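Pyridoxal kinase (Entamoeba histolytica, PDB 4S1H) probably phosphorylates pyridoxal at the expense of ATP to give pyridoxal 5'-phosphate, as other pyridoxal kinases do, and is seen here with ADP and magnesium. Local coordinates at residues A[225-230]-A[238-243]; A[23-28]-A[217-222]. All blocks are in the same frame, centred on the assembly; numbering follows the deposited sequence.

Contact 1. Residues A[225-230]-A[238-243]; sequences LSWIIK and VNRAIS. With ADP (adenosine-5'-diphosphate), chain C.
NH1 of Arg-240 lies over the indole face of Trp-227, 3.3 Å from CZ3 and offset toward the rim of the ring, while NE of the same guanidinium makes a salt bridge to Glu-272. The two flat groups are almost perpendicular, 89° apart, and the guanidinium points an edge at the indole. CZ of Arg-240 stands 4.5 Å from the centroid of the six-membered ring of Trp-227, close to its normal, so this is a cation-pi contact. The chain is extended from CG to NE (chi2 -176°), which carries the arginine across the indole face, from CB at NE1 to NH1 over the six-membered ring. Its CD makes a CH-pi contact with the five-membered ring of Trp-227, and CB lies 3.6 Å from Trp-227 NE1. Phe-29 meets the tryptophan edge-to-face. In the same helix as the arginine, Asn-239 O accepts from both Ser-243 N and Ser-243 OG, which approach from opposite faces of its plane. Ile-242 CD1 comes within 3.4 Å of ADP O3'. No hydrogen bond joins the two segments. The consecutive helices 216-229 and 234-250 meet here through a charge on an aromatic face. Glu-272 would partly balance that charge.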
# COMPACT_ATOMS: atom_id res chain seq x y z
N LEU A 225 13.15 -6.56 8.57
CA LEU A 225 13.68 -5.20 8.32
C LEU A 225 13.18 -4.19 9.32
O LEU A 225 13.95 -3.36 9.79
CB LEU A 225 13.27 -4.72 6.93
CG LEU A 225 13.80 -3.33 6.56
CD1 LEU A 225 15.29 -3.40 6.25
CD2 LEU A 225 12.99 -2.77 5.41
N SER A 226 11.88 -4.23 9.65
CA SER A 226 11.32 -3.30 10.64
C SER A 226 12.10 -3.40 11.96
O SER A 226 12.46 -2.40 12.54
CB SER A 226 9.84 -3.52 10.86
OG SER A 226 9.14 -3.31 9.65
N TRP A 227 12.37 -4.63 12.44
CA TRP A 227 13.10 -4.77 13.70
C TRP A 227 14.57 -4.34 13.59
O TRP A 227 15.09 -3.72 14.49
CB TRP A 227 13.01 -6.20 14.23
CG TRP A 227 11.70 -6.55 14.81
CD1 TRP A 227 10.94 -7.62 14.47
CD2 TRP A 227 10.98 -5.85 15.84
NE1 TRP A 227 9.79 -7.63 15.23
CE2 TRP A 227 9.78 -6.55 16.06
CE3 TRP A 227 11.23 -4.69 16.61
CZ2 TRP A 227 8.82 -6.13 16.99
CZ3 TRP A 227 10.26 -4.26 17.52
CH2 TRP A 227 9.08 -4.98 17.72
N ILE A 228 15.20 -4.60 12.45
CA ILE A 228 16.52 -4.04 12.19
C ILE A 228 16.51 -2.51 12.27
O ILE A 228 17.37 -1.90 12.91
CB ILE A 228 17.07 -4.50 10.85
CG1 ILE A 228 17.39 -6.00 10.86
CG2 ILE A 228 18.32 -3.72 10.49
CD1 ILE A 228 17.61 -6.60 9.51
N ILE A 229 15.53 -1.92 11.61
CA ILE A 229 15.36 -0.48 11.67
C ILE A 229 15.20 0.03 13.10
O ILE A 229 15.77 1.08 13.47
CB ILE A 229 14.20 0.01 10.75
CG1 ILE A 229 14.61 -0.18 9.29
CG2 ILE A 229 13.83 1.46 11.03
CD1 ILE A 229 13.51 -0.01 8.26
N LYS A 230 14.41 -0.67 13.91
CA LYS A 230 14.20 -0.31 15.32
C LYS A 230 15.43 -0.55 16.22
O LYS A 230 15.39 -0.24 17.42
CB LYS A 230 12.96 -1.02 15.88
CG LYS A 230 11.62 -0.67 15.21
CD LYS A 230 11.20 0.75 15.44
CE LYS A 230 9.95 1.07 14.62
NZ LYS A 230 9.56 2.49 14.80
N VAL A 238 15.41 -11.72 13.56
CA VAL A 238 15.00 -12.92 12.82
C VAL A 238 14.02 -13.78 13.65
O VAL A 238 12.97 -14.23 13.15
CB VAL A 238 16.20 -13.80 12.44
CG1 VAL A 238 15.76 -15.15 11.87
CG2 VAL A 238 17.08 -13.09 11.42
N ASN A 239 14.34 -13.97 14.93
CA ASN A 239 13.51 -14.80 15.82
C ASN A 239 12.12 -14.18 15.98
O ASN A 239 11.12 -14.86 15.88
CB ASN A 239 14.21 -14.98 17.16
CG ASN A 239 13.72 -16.20 17.93
OD1 ASN A 239 12.55 -16.63 17.81
ND2 ASN A 239 14.57 -16.72 18.77
N ARG A 240 12.07 -12.87 16.18
CA ARG A 240 10.77 -12.18 16.29
C ARG A 240 9.97 -12.32 15.01
O ARG A 240 8.77 -12.57 15.03
CB ARG A 240 10.95 -10.71 16.59
CG ARG A 240 11.45 -10.43 17.98
CD ARG A 240 11.52 -8.92 18.25
NE ARG A 240 12.13 -8.65 19.54
CZ ARG A 240 12.23 -7.44 20.10
NH1 ARG A 240 11.76 -6.37 19.50
NH2 ARG A 240 12.79 -7.32 21.30
N ALA A 241 10.64 -12.16 13.87
CA ALA A 241 9.99 -12.22 12.58
C ALA A 241 9.43 -13.62 12.31
O ALA A 241 8.26 -13.74 11.94
CB ALA A 241 10.92 -11.76 11.47
N ILE A 242 10.22 -14.66 12.59
CA ILE A 242 9.77 -16.03 12.36
C ILE A 242 8.65 -16.39 13.32
O ILE A 242 7.70 -17.07 12.94
CB ILE A 242 10.96 -17.02 12.50
CG1 ILE A 242 11.97 -16.71 11.38
CG2 ILE A 242 10.51 -18.48 12.58
CD1 ILE A 242 11.70 -17.28 10.02
N SER A 243 8.74 -15.89 14.55
CA SER A 243 7.71 -16.11 15.56
C SER A 243 6.41 -15.48 15.18
O SER A 243 5.36 -16.13 15.26
CB SER A 243 8.19 -15.67 16.95
OG SER A 243 9.34 -16.42 17.33
PB ADP C . 9.17 -17.71 0.22
O1B ADP C . 9.20 -19.12 -0.33
O2B ADP C . 7.81 -17.04 0.07
O3B ADP C . 10.35 -16.92 -0.24
PA ADP C . 9.63 -19.17 2.68
O1A ADP C . 11.12 -19.34 2.85
O2A ADP C . 8.83 -20.29 2.11
O3A ADP C . 9.35 -17.83 1.81
O5' ADP C . 8.98 -18.76 4.06
C5' ADP C . 9.41 -17.67 4.85
C4' ADP C . 9.17 -18.05 6.28
O4' ADP C . 7.78 -18.33 6.46
C3' ADP C . 9.90 -19.33 6.66
O3' ADP C . 11.21 -19.05 7.17
C2' ADP C . 8.98 -19.94 7.67
O2' ADP C . 9.22 -19.37 8.95
C1' ADP C . 7.59 -19.51 7.23
N9 ADP C . 6.84 -20.52 6.43
C8 ADP C . 6.62 -20.56 5.11
N7 ADP C . 5.86 -21.64 4.77
C5 ADP C . 5.58 -22.29 5.91
C6 ADP C . 4.81 -23.50 6.29
N6 ADP C . 4.20 -24.22 5.33
N1 ADP C . 4.78 -23.83 7.60
C2 ADP C . 5.41 -23.09 8.55
N3 ADP C . 6.12 -21.98 8.28
C4 ADP C . 6.23 -21.54 7.00

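Contact 2. Residues A[23-28]-A[217-222]. With ADP (adenosine-5'-diphosphate), chain C.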
# COMPACT_ATOMS: atom_id res chain seq x y z
N MET A 23 3.77 -2.47 2.65
CA MET A 23 2.98 -1.31 3.10
C MET A 23 2.33 -1.61 4.44
O MET A 23 2.39 -0.82 5.38
CB MET A 23 1.92 -0.93 2.06
CG MET A 23 2.48 -0.47 0.71
SD MET A 23 1.26 -0.40 -0.66
CE MET A 23 2.34 -0.18 -2.06
N ILE A 24 1.67 -2.76 4.54
CA ILE A 24 0.95 -3.13 5.73
C ILE A 24 1.92 -3.17 6.92
O ILE A 24 1.61 -2.66 8.00
CB ILE A 24 0.26 -4.50 5.57
CG1 ILE A 24 -0.87 -4.39 4.55
CG2 ILE A 24 -0.28 -5.01 6.91
CD1 ILE A 24 -1.32 -5.73 4.00
N ILE A 25 3.07 -3.80 6.72
CA ILE A 25 4.00 -4.03 7.83
C ILE A 25 4.71 -2.72 8.23
O ILE A 25 4.71 -2.35 9.41
CB ILE A 25 5.00 -5.17 7.52
CG1 ILE A 25 4.19 -6.44 7.32
CG2 ILE A 25 6.01 -5.28 8.65
CD1 ILE A 25 4.92 -7.55 6.59
N LEU A 26 5.32 -2.05 7.28
CA LEU A 26 6.04 -0.78 7.56
C LEU A 26 5.08 0.30 8.06
O LEU A 26 5.42 1.03 9.00
CB LEU A 26 6.82 -0.31 6.34
CG LEU A 26 8.04 -1.17 5.98
CD1 LEU A 26 8.56 -0.87 4.58
CD2 LEU A 26 9.16 -1.02 6.99
N ASP A 27 3.88 0.37 7.50
CA ASP A 27 2.86 1.29 8.06
C ASP A 27 2.56 0.96 9.55
O ASP A 27 2.52 1.85 10.41
CB ASP A 27 1.52 1.32 7.26
CG ASP A 27 1.66 1.89 5.80
OD1 ASP A 27 2.70 2.47 5.42
OD2 ASP A 27 0.68 1.71 5.01
N SER A 28 2.39 -0.32 9.89
CA SER A 28 2.07 -0.71 11.25
C SER A 28 3.22 -0.43 12.25
O SER A 28 2.98 -0.18 13.41
CB SER A 28 1.62 -2.18 11.34
OG SER A 28 2.49 -2.94 12.17
N GLY A 217 7.43 -15.24 2.48
CA GLY A 217 8.77 -14.71 2.40
C GLY A 217 8.79 -13.20 2.40
O GLY A 217 9.67 -12.60 2.99
N ASP A 218 7.84 -12.60 1.69
CA ASP A 218 7.74 -11.15 1.68
C ASP A 218 7.45 -10.61 3.09
O ASP A 218 8.05 -9.63 3.54
CB ASP A 218 6.65 -10.70 0.68
CG ASP A 218 6.89 -11.24 -0.75
OD1 ASP A 218 8.08 -11.52 -1.08
OD2 ASP A 218 5.90 -11.38 -1.52
N THR A 219 6.50 -11.24 3.76
CA THR A 219 6.12 -10.86 5.12
C THR A 219 7.32 -10.98 6.05
O THR A 219 7.64 -10.07 6.79
CB THR A 219 4.94 -11.71 5.58
OG1 THR A 219 3.82 -11.44 4.72
CG2 THR A 219 4.58 -11.45 7.02
N LEU A 220 8.05 -12.10 5.96
CA LEU A 220 9.29 -12.23 6.74
C LEU A 220 10.27 -11.06 6.51
O LEU A 220 10.80 -10.49 7.48
CB LEU A 220 10.02 -13.57 6.44
CG LEU A 220 11.42 -13.79 7.09
CD1 LEU A 220 11.37 -13.67 8.60
CD2 LEU A 220 11.99 -15.11 6.65
N THR A 221 10.50 -10.74 5.25
CA THR A 221 11.42 -9.70 4.86
C THR A 221 11.06 -8.38 5.56
O THR A 221 11.94 -7.73 6.14
CB THR A 221 11.38 -9.50 3.34
OG1 THR A 221 11.98 -10.62 2.69
CG2 THR A 221 12.08 -8.22 2.91
N TYR A 222 9.79 -7.97 5.51
CA TYR A 222 9.43 -6.65 6.07
C TYR A 222 9.35 -6.63 7.60
O TYR A 222 9.69 -5.63 8.20
CB TYR A 222 8.15 -6.10 5.43
CG TYR A 222 8.41 -5.77 3.99
CD1 TYR A 222 9.16 -4.63 3.63
CD2 TYR A 222 7.94 -6.58 2.98
CE1 TYR A 222 9.43 -4.35 2.29
CE2 TYR A 222 8.21 -6.30 1.65
CZ TYR A 222 8.96 -5.19 1.32
OH TYR A 222 9.23 -4.90 0.01
PB ADP C . 9.17 -17.71 0.22
O1B ADP C . 9.20 -19.12 -0.33
O2B ADP C . 7.81 -17.04 0.07
O3B ADP C . 10.35 -16.92 -0.24
PA ADP C . 9.63 -19.17 2.68
O1A ADP C . 11.12 -19.34 2.85
O2A ADP C . 8.83 -20.29 2.11
O3A ADP C . 9.35 -17.83 1.81
O5' ADP C . 8.98 -18.76 4.06
C5' ADP C . 9.41 -17.67 4.85
C4' ADP C . 9.17 -18.05 6.28
O4' ADP C . 7.78 -18.33 6.46
C3' ADP C . 9.90 -19.33 6.66
O3' ADP C . 11.21 -19.05 7.17
C2' ADP C . 8.98 -19.94 7.67
O2' ADP C . 9.22 -19.37 8.95
C1' ADP C . 7.59 -19.51 7.23
N9 ADP C . 6.84 -20.52 6.43
C8 ADP C . 6.62 -20.56 5.11
N7 ADP C . 5.86 -21.64 4.77
C5 ADP C . 5.58 -22.29 5.91
C6 ADP C . 4.81 -23.50 6.29
N6 ADP C . 4.20 -24.22 5.33
N1 ADP C . 4.78 -23.83 7.60
C2 ADP C . 5.41 -23.09 8.55
N3 ADP C . 6.12 -21.98 8.28
C4 ADP C . 6.23 -21.54 7.00
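Ile-25 packs against backbone as well as side chain: its methyls rest on two carbonyl oxygens of the facing helix. CD1 of Ile-25 is 3.7 Å from Thr-219 O, and CG2 of Ile-25 is the same distance from Tyr-222 O. The two branches thus reach successive turns. CG1 lies anti to the carbonyl carbon (chi1 -62°) and CG2 anti to the backbone N, which spreads the two branches along the facing helix. Ile-25 CD1 also touches the CB of Tyr-222 at 3.7 Å and the CG2 of Thr-219 at 3.9 Å. Beside it, Leu-26 meets the Tyr-222 ring obliquely, with CD1 on CD1 at 3.9 Å. The segments 23-28 and 217-222 run at 22° to each other, with axes 9.6 Å apart at closest approach. No hydrogen bond joins them, though Asp-218 OD2 takes one from Gly-18 N at the start of the first helix.

Several polar ends find partners outside the two segments. Tyr-222 OH bonds to Thr-7 OG1 on the central sheet, and Thr-219 OG1 bonds to Gly-215 O. On helix 18-28, Asp-27 makes a salt bridge to Arg-20 of the second subunit.

At the N-terminal end of the other helix, Gly-217 N donates to the beta-phosphate oxygen O2B of ADP at 3.0 Å, bent at 140°. The run Gly-215 to Asp-218 matches the GXGD motif of ribokinase-like kinases, whose helix start forms an anion hole. The helix dipole and this N-H would both favour the phosphate. The apolar contact joins this phosphate-binding helix to one whose other residues reach the second subunit.

Overall arrangement
After strand 5-9 the chain forms helix 18-28, beside strands of the central sheet. It then passes through most of the fold before helix 216-229 returns to this helix. Contact 2 closes that long loop of 188 residues. Contact 1 follows in series and closes a seven-residue link, partly helical, between helix 216-229 and helix 234-250. The two neither nest nor cross. They share helix 216-229, contact 2 near its start and contact 1 at its end, with centres about 10 Å apart. Leu-220 packs on Ala-241 and Ile-242, and Ser-226 on Ile-25 and Leu-26. Together they tie the dimer-side helix to the nucleotide pocket, and both touch ADP.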